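Local coordinates for metallo-beta-lactamase family protein (Thermus thermophilus, PDB 2ZO4) that binds two zinc ions in a metallo-beta-lactamase fold and is probably a zinc-dependent hydrolase whose substrate is not established, at residues L8-V13 with T21-L26; V36-G41 with I66-H71; R88-E93 with N146-R151; R101-P106 with K136-V141. One frame throughout, in Å; residues are numbered along the deposited sequence.

Contact 1: residues L8-V13 with T21-L26; sequences LYLLPV and TVNLYL
The N-terminal beta hairpin of the metallo-beta-lactamase fold forms the edge of the first sheet, and its strands 8-13 and 21-26 show how an antiparallel ladder sorts its residues onto two faces. Tyr9 with Leu26, Leu11 with Leu24 and Val13 with Val22 are the hydrogen-bonded pairs, each closed by two backbone bonds; Leu11 N to Leu24 O, at 2.8 Å, is one of the six. These pairs send their side chains to one face, where helix 43-55 packs on Leu11 and Val13. There Leu11 lays CD1 against Leu26 CB at 3.7 Å, crossing that side chain obliquely, and Val13 CG2, beside its own backbone N, reaches Leu24 CD1 at 3.9 Å. Val22 lies at the end of the hairpin nearest the zinc site, its side chain touching those of Asp74 and His75, two zinc ligands.

The non-hydrogen-bonded pairs, Leu10 with Tyr25 and Pro12 with Asn23, occupy the other face. Here Asn23 ND2 donates to the backbone oxygens of Phe234 and Ala231, and Tyr25 OH also bonds to Ala231 O, tying the hairpin to the end of strand 228-231 and the loop after it, which carries the zinc ligand His233. Leu10 places CG opposite its backbone N (chi1 161°), which brings CD1 over toward strand 21-26, where it rests 3.5 Å from Asn23 OD1 and 3.9 Å from Tyr25 CE1.

Contact 2: residues V36-G41 with I66-H71; sequences VDTALG and ILLTHH. With ZN (zinc ion), chain B.
Asp37 holds CG beside its backbone N (chi1 -64°), while Thr69 has OG1 between backbone N and carbonyl carbon (chi1 60°), and these two settings bring carboxylate and hydroxyl together where the two side chains cross at about a right angle. Both carboxylate oxygens then use their syn lone pairs: Asp37 OD1 accepts Thr69 N at 2.9 Å in a nearly straight bond (171°), and Asp37 OD2 accepts Thr69 OG1, also at 2.9 Å. Thr69 OG1 in turn receives His70 ND1 at 2.7 Å, close to the imidazole plane. This chain of bonds lies in the second shell of the dinuclear zinc site of the metallo-beta-lactamase fold, at the ends of parallel strands 32-36 and 65-68. His70 NE2 binds zinc at 2.2 Å, together with His72, His171, Asp190 and a water. Asp37 OD2 also accepts His75 ND1, so one carboxylate positions ligands of both metals. Behind it, Asp37 N bonds to Leu67 O, and Thr38 CG2 packs on Ile66 CG2 at 3.5 Å.

Contact 3: residues R88-E93 with N146-R151; sequences RVFLHE and NPLPLR
The imidazole of His92 has Leu150 O and Glu93 CG over one face, the oxygen standing 3.4 Å above the ring plane and toward its rim; Trp167 also stacks with this ring. Strands 88-92 and 148-150 form the parallel pair at one edge of the first sheet of the metallo-beta-lactamase fold, and Leu150 reaches Phe178 of the second sheet. The Phe90 ring is met obliquely by two leucines of the facing strand, with Leu148 CD1 at 3.7 Å from Phe90 CE1 and Leu150 CD2 at 3.6 Å from Phe90 CD1. Phe90 and Leu148 lie side by side and point the same way, whereas Leu150 crosses Phe90 at about a right angle.

The ladder is made by Leu148 N to Val89 O, Leu91 N to Leu148 O, Leu150 N to Leu91 O and Glu93 N to Leu150 O. The axes of the two short strands lie 41° apart. At the start, a water joins Val89 N to Asn146 O. At the exposed far end, Glu93 OE1 stays 4.1 Å from Arg151 NE, well out of the guanidinium plane, while Glu93 OE2 rests 3.4 Å from Arg151 CG.

Contact 4: residues R101-P106 with K136-V141; sequences RFWREP and KTRERV
Hydrogen bonding in this contact centres on the guanidinium of Arg138, which grips the backbone oxygen of Phe102 end-on near the C-terminal end of helix 99-104. Arg138 NH1 and NH2 both donate to Phe102 O, at 2.8 Å and 3.0 Å, and the oxygen lies within 6° of the guanidinium plane. A water extends the grip, bridging Arg138 NH1 and Trp103 O. The arginine chain is extended from CG to NE, which carries its charge across from helix 133-138 to these carbonyls.

A cation-pi contact covers one face of the same group. Arg138 NH2 sits over the centre of the Phe102 ring, 3.3 Å above it, with the two planes 31° apart. Pro106 covers the opposite face of the guanidinium through CA, so the charged group is held between an aromatic ring and a proline.

Apolar packing gathers on Trp103. Val141 lies over one face of the indole, its CG2 making a CH-pi contact 4.1 Å from the centroid of the six-membered ring. Arg138 CG meets the indole edge at Trp103 CZ3, 3.6 Å away, and Thr137 CG2 comes obliquely to Trp103 CH2 at the same distance.

Trp103 NE1 bonds to His71 O, and the ring stacks with Tyr76. Helices 99-104 and 133-138 thus meet beside helix 73-76, whose Pro73 touches Trp103, Thr137 and Val141.

Contacts 1, 2 and 3 lie side by side across one sheet, with contact 2, in the middle, at the dinuclear zinc site. Tyr25 O of contact 1 lies 2.7 Å from Val36 N, and on the other flank of contact 2 Ile66 N and Ile66 O each come within 2.7 Å of contact 3, at Arg88 O and Phe90 N. Contacts 1 and 3, with centres about 20 Å apart, do not touch. Contact 4 lies off the sheet and is joined to contact 2 twice, by His71 O to Trp103 NE1 and Gly41 N to Arg140 O, both 2.8 Å. Contact 2 supplies a zinc ligand directly, whereas the side chains of Val22 and Trp103 lie about 5 Å and 10 Å from a zinc ion.

Contact 1: residues L8-V13 with T21-L26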
loop_
_atom_site.group_PDB
_atom_site.type_symbol
_atom_site.label_atom_id
_atom_site.label_comp_id
_atom_site.label_asym_id
_atom_site.label_seq_id
_atom_site.Cartn_x
_atom_site.Cartn_y
_atom_site.Cartn_z
ATOM N N LEU A 8 11.103 15.036 -12.463
ATOM C CA LEU A 8 10.527 13.838 -11.843
ATOM C C LEU A 8 11.536 12.693 -11.886
ATOM O O LEU A 8 11.927 12.245 -12.967
ATOM C CB LEU A 8 9.206 13.431 -12.519
ATOM C CG LEU A 8 8.559 12.087 -12.135
ATOM C CD1 LEU A 8 7.958 12.114 -10.733
ATOM C CD2 LEU A 8 7.497 11.677 -13.142
ATOM N N TYR A 9 11.943 12.224 -10.707
ATOM C CA TYR A 9 13.020 11.237 -10.578
ATOM C C TYR A 9 12.594 9.999 -9.795
ATOM O O TYR A 9 11.897 10.103 -8.785
ATOM C CB TYR A 9 14.251 11.864 -9.895
ATOM C CG TYR A 9 14.743 13.135 -10.547
ATOM C CD1 TYR A 9 15.729 13.097 -11.535
ATOM C CD2 TYR A 9 14.218 14.373 -10.187
ATOM C CE1 TYR A 9 16.175 14.262 -12.147
ATOM C CE2 TYR A 9 14.662 15.542 -10.791
ATOM C CZ TYR A 9 15.638 15.480 -11.770
ATOM O OH TYR A 9 16.079 16.640 -12.373
ATOM N N LEU A 10 13.031 8.834 -10.269
ATOM C CA LEU A 10 12.857 7.574 -9.550
ATOM C C LEU A 10 13.956 7.406 -8.496
ATOM O O LEU A 10 15.145 7.500 -8.810
ATOM C CB LEU A 10 12.863 6.387 -10.523
ATOM C CG LEU A 10 13.135 4.989 -9.950
ATOM C CD1 LEU A 10 11.965 4.481 -9.119
ATOM C CD2 LEU A 10 13.469 4.006 -11.057
ATOM N N LEU A 11 13.542 7.155 -7.254
ATOM C CA LEU A 11 14.458 6.986 -6.121
ATOM C C LEU A 11 14.256 5.618 -5.459
ATOM O O LEU A 11 13.413 5.479 -4.565
ATOM C CB LEU A 11 14.258 8.106 -5.088
ATOM C CG LEU A 11 14.975 9.452 -5.252
ATOM C CD1 LEU A 11 14.584 10.178 -6.521
ATOM C CD2 LEU A 11 14.720 10.348 -4.049
ATOM N N PRO A 12 15.006 4.595 -5.915
ATOM C CA PRO A 12 14.929 3.259 -5.318
ATOM C C PRO A 12 15.633 3.194 -3.958
ATOM O O PRO A 12 16.785 3.603 -3.836
ATOM C CB PRO A 12 15.651 2.371 -6.346
ATOM C CG PRO A 12 15.830 3.228 -7.573
ATOM C CD PRO A 12 15.942 4.618 -7.049
ATOM N N VAL A 13 14.933 2.689 -2.947
ATOM C CA VAL A 13 15.455 2.657 -1.578
ATOM C C VAL A 13 15.321 1.248 -0.991
ATOM O O VAL A 13 14.256 0.642 -1.099
ATOM C CB VAL A 13 14.731 3.707 -0.676
ATOM C CG1 VAL A 13 15.200 3.620 0.762
ATOM C CG2 VAL A 13 14.949 5.116 -1.204
ATOM N N THR A 21 12.982 -3.513 -2.115
ATOM C CA THR A 21 13.195 -2.155 -2.611
ATOM C C THR A 21 11.870 -1.420 -2.787
ATOM O O THR A 21 10.927 -1.946 -3.384
ATOM C CB THR A 21 13.968 -2.155 -3.959
ATOM O OG1 THR A 21 15.138 -2.973 -3.842
ATOM C CG2 THR A 21 14.389 -0.740 -4.357
ATOM N N VAL A 22 11.811 -0.201 -2.257
ATOM C CA VAL A 22 10.673 0.682 -2.471
ATOM C C VAL A 22 11.060 1.791 -3.450
ATOM O O VAL A 22 12.198 2.269 -3.437
ATOM C CB VAL A 22 10.116 1.254 -1.131
ATOM C CG1 VAL A 22 11.098 2.250 -0.482
ATOM C CG2 VAL A 22 8.735 1.887 -1.334
ATOM N N ASN A 23 10.114 2.166 -4.308
ATOM C CA ASN A 23 10.292 3.269 -5.250
ATOM C C ASN A 23 9.653 4.557 -4.746
ATOM O O ASN A 23 8.424 4.643 -4.603
ATOM C CB ASN A 23 9.701 2.916 -6.618
ATOM C CG ASN A 23 10.394 1.745 -7.273
ATOM O OD1 ASN A 23 11.604 1.568 -7.132
ATOM N ND2 ASN A 23 9.630 0.934 -7.997
ATOM N N LEU A 24 10.495 5.545 -4.473
ATOM C CA LEU A 24 10.046 6.889 -4.139
ATOM C C LEU A 24 10.175 7.763 -5.378
ATOM O O LEU A 24 10.939 7.442 -6.296
ATOM C CB LEU A 24 10.882 7.477 -3.002
ATOM C CG LEU A 24 11.238 6.614 -1.786
ATOM C CD1 LEU A 24 11.930 7.475 -0.742
ATOM C CD2 LEU A 24 10.009 5.930 -1.194
ATOM N N TYR A 25 9.428 8.862 -5.405
ATOM C CA TYR A 25 9.449 9.770 -6.548
ATOM C C TYR A 25 9.651 11.213 -6.101
ATOM O O TYR A 25 8.872 11.744 -5.306
ATOM C CB TYR A 25 8.188 9.581 -7.412
ATOM C CG TYR A 25 8.116 8.175 -7.967
ATOM C CD1 TYR A 25 8.777 7.839 -9.147
ATOM C CD2 TYR A 25 7.435 7.166 -7.282
ATOM C CE1 TYR A 25 8.748 6.541 -9.644
ATOM C CE2 TYR A 25 7.403 5.862 -7.772
ATOM C CZ TYR A 25 8.064 5.563 -8.956
ATOM O OH TYR A 25 8.037 4.279 -9.450
ATOM N N LEU A 26 10.721 11.821 -6.607
ATOM C CA LEU A 26 11.105 13.188 -6.266
ATOM C C LEU A 26 10.623 14.142 -7.359
ATOM O O LEU A 26 10.898 13.935 -8.546
ATOM C CB LEU A 26 12.634 13.274 -6.109
ATOM C CG LEU A 26 13.380 14.492 -5.536
ATOM C CD1 LEU A 26 13.266 15.747 -6.396
ATOM C CD2 LEU A 26 12.964 14.787 -4.099
#

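Contact 2: residues V36-G41 with I66-H71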
loop_
_atom_site.group_PDB
_atom_site.type_symbol
_atom_site.label_atom_id
_atom_site.label_comp_id
_atom_site.label_asym_id
_atom_site.label_seq_id
_atom_site.Cartn_x
_atom_site.Cartn_y
_atom_site.Cartn_z
ATOM N N VAL A 36 7.127 11.821 -3.198
ATOM C CA VAL A 36 6.049 10.847 -3.160
ATOM C C VAL A 36 6.608 9.616 -2.441
ATOM O O VAL A 36 7.490 8.929 -2.969
ATOM C CB VAL A 36 5.529 10.490 -4.578
ATOM C CG1 VAL A 36 4.454 9.417 -4.509
ATOM C CG2 VAL A 36 4.994 11.733 -5.283
ATOM N N ASP A 37 6.098 9.376 -1.229
ATOM C CA ASP A 37 6.564 8.312 -0.320
ATOM C C ASP A 37 7.975 8.571 0.239
ATOM O O ASP A 37 8.718 9.396 -0.299
ATOM C CB ASP A 37 6.399 6.922 -0.954
ATOM C CG ASP A 37 4.936 6.574 -1.211
ATOM O OD1 ASP A 37 4.059 7.171 -0.546
ATOM O OD2 ASP A 37 4.657 5.708 -2.070
ATOM N N THR A 38 8.325 7.890 1.333
ATOM C CA THR A 38 9.455 8.323 2.171
ATOM C C THR A 38 10.372 7.218 2.699
ATOM O O THR A 38 11.305 7.510 3.445
ATOM C CB THR A 38 8.969 9.111 3.420
ATOM O OG1 THR A 38 8.141 8.267 4.232
ATOM C CG2 THR A 38 8.204 10.354 3.028
ATOM N N ALA A 39 10.113 5.967 2.320
ATOM C CA ALA A 39 10.780 4.809 2.928
ATOM C C ALA A 39 10.591 4.799 4.450
ATOM O O ALA A 39 9.518 5.154 4.945
ATOM C CB ALA A 39 12.265 4.750 2.540
ATOM N N LEU A 40 11.625 4.412 5.192
ATOM C CA LEU A 40 11.498 4.221 6.643
ATOM C C LEU A 40 12.835 4.356 7.371
ATOM O O LEU A 40 13.890 4.461 6.740
ATOM C CB LEU A 40 10.838 2.866 6.958
ATOM C CG LEU A 40 11.638 1.561 6.845
ATOM C CD1 LEU A 40 10.782 0.400 7.323
ATOM C CD2 LEU A 40 12.153 1.306 5.428
ATOM N N GLY A 41 12.773 4.338 8.703
ATOM C CA GLY A 41 13.922 4.644 9.548
ATOM C C GLY A 41 14.859 3.484 9.803
ATOM O O GLY A 41 14.889 2.931 10.901
ATOM N N ILE A 66 5.343 16.353 1.330
ATOM C CA ILE A 66 5.320 14.899 1.309
ATOM C C ILE A 66 3.940 14.422 0.869
ATOM O O ILE A 66 2.926 14.782 1.476
ATOM C CB ILE A 66 5.664 14.287 2.694
ATOM C CG1 ILE A 66 6.999 14.831 3.237
ATOM C CG2 ILE A 66 5.648 12.753 2.629
ATOM C CD1 ILE A 66 8.243 14.431 2.448
ATOM N N LEU A 67 3.913 13.618 -0.191
ATOM C CA LEU A 67 2.682 12.993 -0.658
ATOM C C LEU A 67 2.749 11.486 -0.416
ATOM O O LEU A 67 3.577 10.799 -1.009
ATOM C CB LEU A 67 2.443 13.303 -2.145
ATOM C CG LEU A 67 2.439 14.781 -2.564
ATOM C CD1 LEU A 67 2.316 14.917 -4.068
ATOM C CD2 LEU A 67 1.325 15.565 -1.866
ATOM N N LEU A 68 1.885 10.981 0.461
ATOM C CA LEU A 68 1.884 9.556 0.806
ATOM C C LEU A 68 0.804 8.781 0.068
ATOM O O LEU A 68 -0.375 9.125 0.138
ATOM C CB LEU A 68 1.716 9.350 2.320
ATOM C CG LEU A 68 2.790 9.915 3.255
ATOM C CD1 LEU A 68 2.445 9.612 4.712
ATOM C CD2 LEU A 68 4.180 9.387 2.909
ATOM N N THR A 69 1.212 7.724 -0.628
ATOM C CA THR A 69 0.257 6.834 -1.284
ATOM C C THR A 69 -0.546 6.050 -0.251
ATOM O O THR A 69 -1.757 5.886 -0.401
ATOM C CB THR A 69 0.944 5.869 -2.278
ATOM O OG1 THR A 69 1.904 5.063 -1.584
ATOM C CG2 THR A 69 1.634 6.651 -3.401
ATOM N N HIS A 70 0.130 5.589 0.802
ATOM C CA HIS A 70 -0.509 4.849 1.894
ATOM C C HIS A 70 0.364 4.741 3.156
ATOM O O HIS A 70 1.499 5.229 3.185
ATOM C CB HIS A 70 -0.988 3.465 1.424
ATOM C CG HIS A 70 0.100 2.576 0.895
ATOM N ND1 HIS A 70 0.940 2.947 -0.134
ATOM C CD2 HIS A 70 0.452 1.312 1.228
ATOM C CE1 HIS A 70 1.773 1.957 -0.401
ATOM N NE2 HIS A 70 1.497 0.952 0.409
ATOM N N HIS A 71 -0.187 4.088 4.179
ATOM C CA HIS A 71 0.382 4.047 5.528
ATOM C C HIS A 71 1.410 2.941 5.778
ATOM O O HIS A 71 1.972 2.868 6.878
ATOM C CB HIS A 71 -0.740 3.862 6.554
ATOM C CG HIS A 71 -1.284 2.467 6.591
ATOM N ND1 HIS A 71 -2.223 2.013 5.691
ATOM C CD2 HIS A 71 -1.006 1.420 7.404
ATOM C CE1 HIS A 71 -2.510 0.751 5.954
ATOM N NE2 HIS A 71 -1.786 0.368 6.990
HETATM ZN ZN ZN B . 1.972 -1.226 0.569
HETATM O O HOH W 1 3.944 -1.554 0.775
#

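Contact 3: residues R88-E93 with N146-R151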
loop_
_atom_site.group_PDB
_atom_site.type_symbol
_atom_site.label_atom_id
_atom_site.label_comp_id
_atom_site.label_asym_id
_atom_site.label_seq_id
_atom_site.Cartn_x
_atom_site.Cartn_y
_atom_site.Cartn_z
ATOM N N ARG A 88 5.368 19.506 4.877
ATOM C CA ARG A 88 3.933 19.285 4.981
ATOM C C ARG A 88 3.589 17.899 4.443
ATOM O O ARG A 88 3.931 17.569 3.306
ATOM C CB ARG A 88 3.184 20.364 4.207
ATOM C CG ARG A 88 1.767 20.582 4.689
ATOM C CD ARG A 88 1.510 22.069 4.894
ATOM N NE ARG A 88 1.300 22.777 3.637
ATOM C CZ ARG A 88 1.394 24.097 3.491
ATOM N NH1 ARG A 88 1.176 24.643 2.306
ATOM N NH2 ARG A 88 1.718 24.873 4.522
ATOM N N VAL A 89 2.920 17.095 5.268
ATOM C CA VAL A 89 2.588 15.715 4.909
ATOM C C VAL A 89 1.121 15.568 4.493
ATOM O O VAL A 89 0.214 15.985 5.220
ATOM C CB VAL A 89 2.925 14.729 6.059
ATOM C CG1 VAL A 89 2.613 13.289 5.659
ATOM C CG2 VAL A 89 4.384 14.847 6.446
ATOM N N PHE A 90 0.910 14.976 3.318
ATOM C CA PHE A 90 -0.425 14.715 2.789
ATOM C C PHE A 90 -0.710 13.213 2.754
ATOM O O PHE A 90 0.143 12.421 2.338
ATOM C CB PHE A 90 -0.569 15.304 1.383
ATOM C CG PHE A 90 -0.620 16.809 1.351
ATOM C CD1 PHE A 90 -1.835 17.476 1.450
ATOM C CD2 PHE A 90 0.548 17.560 1.209
ATOM C CE1 PHE A 90 -1.893 18.868 1.411
ATOM C CE2 PHE A 90 0.504 18.947 1.167
ATOM C CZ PHE A 90 -0.720 19.605 1.271
ATOM N N LEU A 91 -1.917 12.843 3.182
ATOM C CA LEU A 91 -2.326 11.448 3.334
ATOM C C LEU A 91 -3.821 11.372 3.049
ATOM O O LEU A 91 -4.569 12.227 3.525
ATOM C CB LEU A 91 -2.080 11.006 4.780
ATOM C CG LEU A 91 -1.534 9.642 5.218
ATOM C CD1 LEU A 91 -2.144 9.284 6.568
ATOM C CD2 LEU A 91 -1.752 8.512 4.221
ATOM N N HIS A 92 -4.272 10.360 2.306
ATOM C CA HIS A 92 -5.711 10.239 2.020
ATOM C C HIS A 92 -6.546 10.059 3.284
ATOM O O HIS A 92 -6.177 9.294 4.175
ATOM C CB HIS A 92 -6.019 9.117 1.029
ATOM C CG HIS A 92 -7.455 9.077 0.610
ATOM N ND1 HIS A 92 -8.415 8.375 1.306
ATOM C CD2 HIS A 92 -8.100 9.681 -0.416
ATOM C CE1 HIS A 92 -9.588 8.541 0.723
ATOM N NE2 HIS A 92 -9.424 9.329 -0.324
ATOM N N GLU A 93 -7.677 10.763 3.326
ATOM C CA GLU A 93 -8.557 10.841 4.504
ATOM C C GLU A 93 -8.924 9.485 5.136
ATOM O O GLU A 93 -9.018 9.371 6.356
ATOM C CB GLU A 93 -9.829 11.650 4.170
ATOM C CG GLU A 93 -10.669 11.092 2.995
ATOM C CD GLU A 93 -11.821 12.004 2.560
ATOM O OE1 GLU A 93 -12.216 12.905 3.328
ATOM O OE2 GLU A 93 -12.337 11.818 1.435
ATOM N N ASN A 146 0.655 16.003 12.233
ATOM C CA ASN A 146 -0.384 16.821 11.618
ATOM C C ASN A 146 -0.484 16.608 10.099
ATOM O O ASN A 146 -0.360 17.572 9.338
ATOM C CB ASN A 146 -0.143 18.314 11.917
ATOM C CG ASN A 146 0.237 18.581 13.365
ATOM O OD1 ASN A 146 -0.455 18.160 14.296
ATOM N ND2 ASN A 146 1.343 19.300 13.561
ATOM N N PRO A 147 -0.710 15.352 9.648
ATOM C CA PRO A 147 -0.884 15.162 8.205
ATOM C C PRO A 147 -2.181 15.808 7.718
ATOM O O PRO A 147 -3.153 15.898 8.473
ATOM C CB PRO A 147 -0.949 13.641 8.051
ATOM C CG PRO A 147 -1.429 13.139 9.368
ATOM C CD PRO A 147 -0.834 14.079 10.386
ATOM N N LEU A 148 -2.176 16.278 6.476
ATOM C CA LEU A 148 -3.361 16.883 5.872
ATOM C C LEU A 148 -4.115 15.856 5.029
ATOM O O LEU A 148 -3.503 15.171 4.204
ATOM C CB LEU A 148 -2.973 18.101 5.025
ATOM C CG LEU A 148 -2.522 19.352 5.787
ATOM C CD1 LEU A 148 -1.871 20.344 4.844
ATOM C CD2 LEU A 148 -3.703 20.001 6.513
ATOM N N PRO A 149 -5.442 15.731 5.249
ATOM C CA PRO A 149 -6.243 14.735 4.532
ATOM C C PRO A 149 -6.487 15.065 3.060
ATOM O O PRO A 149 -6.984 16.150 2.731
ATOM C CB PRO A 149 -7.564 14.709 5.310
ATOM C CG PRO A 149 -7.662 16.053 5.947
ATOM C CD PRO A 149 -6.249 16.496 6.222
ATOM N N LEU A 150 -6.128 14.122 2.191
ATOM C CA LEU A 150 -6.421 14.219 0.766
ATOM C C LEU A 150 -7.791 13.629 0.463
ATOM O O LEU A 150 -8.277 12.766 1.185
ATOM C CB LEU A 150 -5.348 13.508 -0.067
ATOM C CG LEU A 150 -3.921 14.068 -0.014
ATOM C CD1 LEU A 150 -2.942 13.106 -0.683
ATOM C CD2 LEU A 150 -3.847 15.441 -0.652
ATOM N N ARG A 151 -8.394 14.099 -0.623
ATOM C CA ARG A 151 -9.722 13.675 -1.031
ATOM C C ARG A 151 -9.651 13.148 -2.465
ATOM O O ARG A 151 -8.859 13.640 -3.268
ATOM C CB ARG A 151 -10.669 14.874 -0.962
ATOM C CG ARG A 151 -12.087 14.534 -0.585
ATOM C CD ARG A 151 -12.882 15.787 -0.230
ATOM N NE ARG A 151 -12.543 16.325 1.089
ATOM C CZ ARG A 151 -13.379 17.035 1.846
ATOM N NH1 ARG A 151 -14.610 17.294 1.424
ATOM N NH2 ARG A 151 -12.986 17.489 3.027
HETATM O O HOH W 2 2.038 17.784 8.087
#

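Contact 4: residues R101-P106 with K136-V141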
loop_
_atom_site.group_PDB
_atom_site.type_symbol
_atom_site.label_atom_id
_atom_site.label_comp_id
_atom_site.label_asym_id
_atom_site.label_seq_id
_atom_site.Cartn_x
_atom_site.Cartn_y
_atom_site.Cartn_z
ATOM N N ARG A 101 -4.008 5.677 12.405
ATOM C CA ARG A 101 -4.289 5.442 13.827
ATOM C C ARG A 101 -3.488 4.263 14.384
ATOM O O ARG A 101 -2.997 4.317 15.514
ATOM C CB ARG A 101 -5.784 5.218 14.064
ATOM C CG ARG A 101 -6.166 5.223 15.542
ATOM C CD ARG A 101 -7.651 5.051 15.773
ATOM N NE ARG A 101 -7.955 5.166 17.201
ATOM C CZ ARG A 101 -9.007 4.619 17.805
ATOM N NH1 ARG A 101 -9.884 3.896 17.118
ATOM N NH2 ARG A 101 -9.180 4.791 19.111
ATOM N N PHE A 102 -3.357 3.208 13.582
ATOM C CA PHE A 102 -2.562 2.034 13.948
ATOM C C PHE A 102 -1.143 2.415 14.391
ATOM O O PHE A 102 -0.631 1.879 15.383
ATOM C CB PHE A 102 -2.530 1.035 12.785
ATOM C CG PHE A 102 -1.693 -0.187 13.045
ATOM C CD1 PHE A 102 -2.232 -1.289 13.701
ATOM C CD2 PHE A 102 -0.366 -0.237 12.626
ATOM C CE1 PHE A 102 -1.463 -2.418 13.941
ATOM C CE2 PHE A 102 0.412 -1.360 12.863
ATOM C CZ PHE A 102 -0.140 -2.455 13.520
ATOM N N TRP A 103 -0.520 3.343 13.667
ATOM C CA TRP A 103 0.830 3.807 13.998
ATOM C C TRP A 103 0.841 4.803 15.159
ATOM O O TRP A 103 1.699 4.723 16.038
ATOM C CB TRP A 103 1.529 4.418 12.776
ATOM C CG TRP A 103 1.749 3.457 11.634
ATOM C CD1 TRP A 103 1.278 3.580 10.356
ATOM C CD2 TRP A 103 2.493 2.231 11.668
ATOM N NE1 TRP A 103 1.683 2.513 9.595
ATOM C CE2 TRP A 103 2.425 1.667 10.375
ATOM C CE3 TRP A 103 3.208 1.553 12.666
ATOM C CZ2 TRP A 103 3.045 0.458 10.052
ATOM C CZ3 TRP A 103 3.823 0.348 12.343
ATOM C CH2 TRP A 103 3.735 -0.186 11.047
ATOM N N ARG A 104 -0.105 5.740 15.148
ATOM C CA ARG A 104 -0.175 6.799 16.164
ATOM C C ARG A 104 -0.590 6.283 17.542
ATOM O O ARG A 104 -0.090 6.758 18.567
ATOM C CB ARG A 104 -1.130 7.917 15.724
ATOM C CG ARG A 104 -0.578 8.852 14.640
ATOM C CD ARG A 104 0.673 9.615 15.097
ATOM N NE ARG A 104 0.406 10.760 15.968
ATOM C CZ ARG A 104 -0.695 11.505 15.929
ATOM N NH2 ARG A 104 -0.831 12.524 16.768
ATOM N N GLU A 105 -1.507 5.318 17.555
ATOM C CA GLU A 105 -2.038 4.755 18.794
ATOM C C GLU A 105 -1.814 3.245 18.816
ATOM O O GLU A 105 -2.704 2.479 18.435
ATOM C CB GLU A 105 -3.528 5.062 18.927
ATOM C CG GLU A 105 -3.883 6.538 18.932
ATOM C CD GLU A 105 -5.380 6.768 18.929
ATOM O OE1 GLU A 105 -6.113 5.934 19.503
ATOM O OE2 GLU A 105 -5.823 7.786 18.354
ATOM N N PRO A 106 -0.621 2.810 19.264
ATOM C CA PRO A 106 -0.234 1.399 19.236
ATOM C C PRO A 106 -1.220 0.451 19.922
ATOM O O PRO A 106 -1.213 -0.741 19.626
ATOM C CB PRO A 106 1.106 1.395 19.976
ATOM C CG PRO A 106 1.650 2.753 19.757
ATOM C CD PRO A 106 0.455 3.651 19.822
ATOM N N LYS A 136 9.466 -4.352 15.866
ATOM C CA LYS A 136 10.662 -3.973 15.113
ATOM C C LYS A 136 10.328 -2.971 14.003
ATOM O O LYS A 136 11.093 -2.044 13.748
ATOM C CB LYS A 136 11.349 -5.208 14.528
ATOM N N THR A 137 9.184 -3.174 13.355
ATOM C CA THR A 137 8.668 -2.257 12.342
ATOM C C THR A 137 8.307 -0.890 12.938
ATOM O O THR A 137 8.737 0.140 12.417
ATOM C CB THR A 137 7.452 -2.871 11.612
ATOM O OG1 THR A 137 7.865 -4.054 10.918
ATOM C CG2 THR A 137 6.848 -1.888 10.614
ATOM N N ARG A 138 7.531 -0.889 14.026
ATOM C CA ARG A 138 7.134 0.346 14.717
ATOM C C ARG A 138 8.320 1.239 15.083
ATOM O O ARG A 138 8.216 2.466 15.032
ATOM C CB ARG A 138 6.330 0.031 15.982
ATOM C CG ARG A 138 4.911 -0.436 15.735
ATOM C CD ARG A 138 4.121 -0.486 17.032
ATOM N NE ARG A 138 2.744 -0.944 16.832
ATOM C CZ ARG A 138 1.727 -0.158 16.494
ATOM N NH1 ARG A 138 1.914 1.139 16.301
ATOM N NH2 ARG A 138 0.513 -0.671 16.345
ATOM N N GLU A 139 9.437 0.614 15.456
ATOM C CA GLU A 139 10.668 1.327 15.798
ATOM C C GLU A 139 11.268 2.058 14.593
ATOM O O GLU A 139 12.008 3.030 14.755
ATOM C CB GLU A 139 11.696 0.354 16.385
ATOM N N ARG A 140 10.940 1.580 13.393
ATOM C CA ARG A 140 11.437 2.151 12.141
ATOM C C ARG A 140 10.449 3.165 11.546
ATOM O O ARG A 140 10.723 3.785 10.515
ATOM C CB ARG A 140 11.721 1.032 11.129
ATOM C CG ARG A 140 12.613 -0.079 11.666
ATOM C CD ARG A 140 13.134 -0.975 10.562
ATOM N NE ARG A 140 12.174 -1.999 10.161
ATOM C CZ ARG A 140 12.341 -3.306 10.346
ATOM N NH1 ARG A 140 13.443 -3.774 10.926
ATOM N NH2 ARG A 140 11.400 -4.149 9.942
ATOM N N VAL A 141 9.306 3.329 12.207
ATOM C CA VAL A 141 8.256 4.211 11.715
ATOM C C VAL A 141 8.152 5.484 12.548
ATOM O O VAL A 141 8.050 5.431 13.776
ATOM C CB VAL A 141 6.889 3.488 11.642
ATOM C CG1 VAL A 141 5.770 4.465 11.301
ATOM C CG2 VAL A 141 6.946 2.354 10.619
HETATM O O HOH W 3 3.781 3.025 16.375
#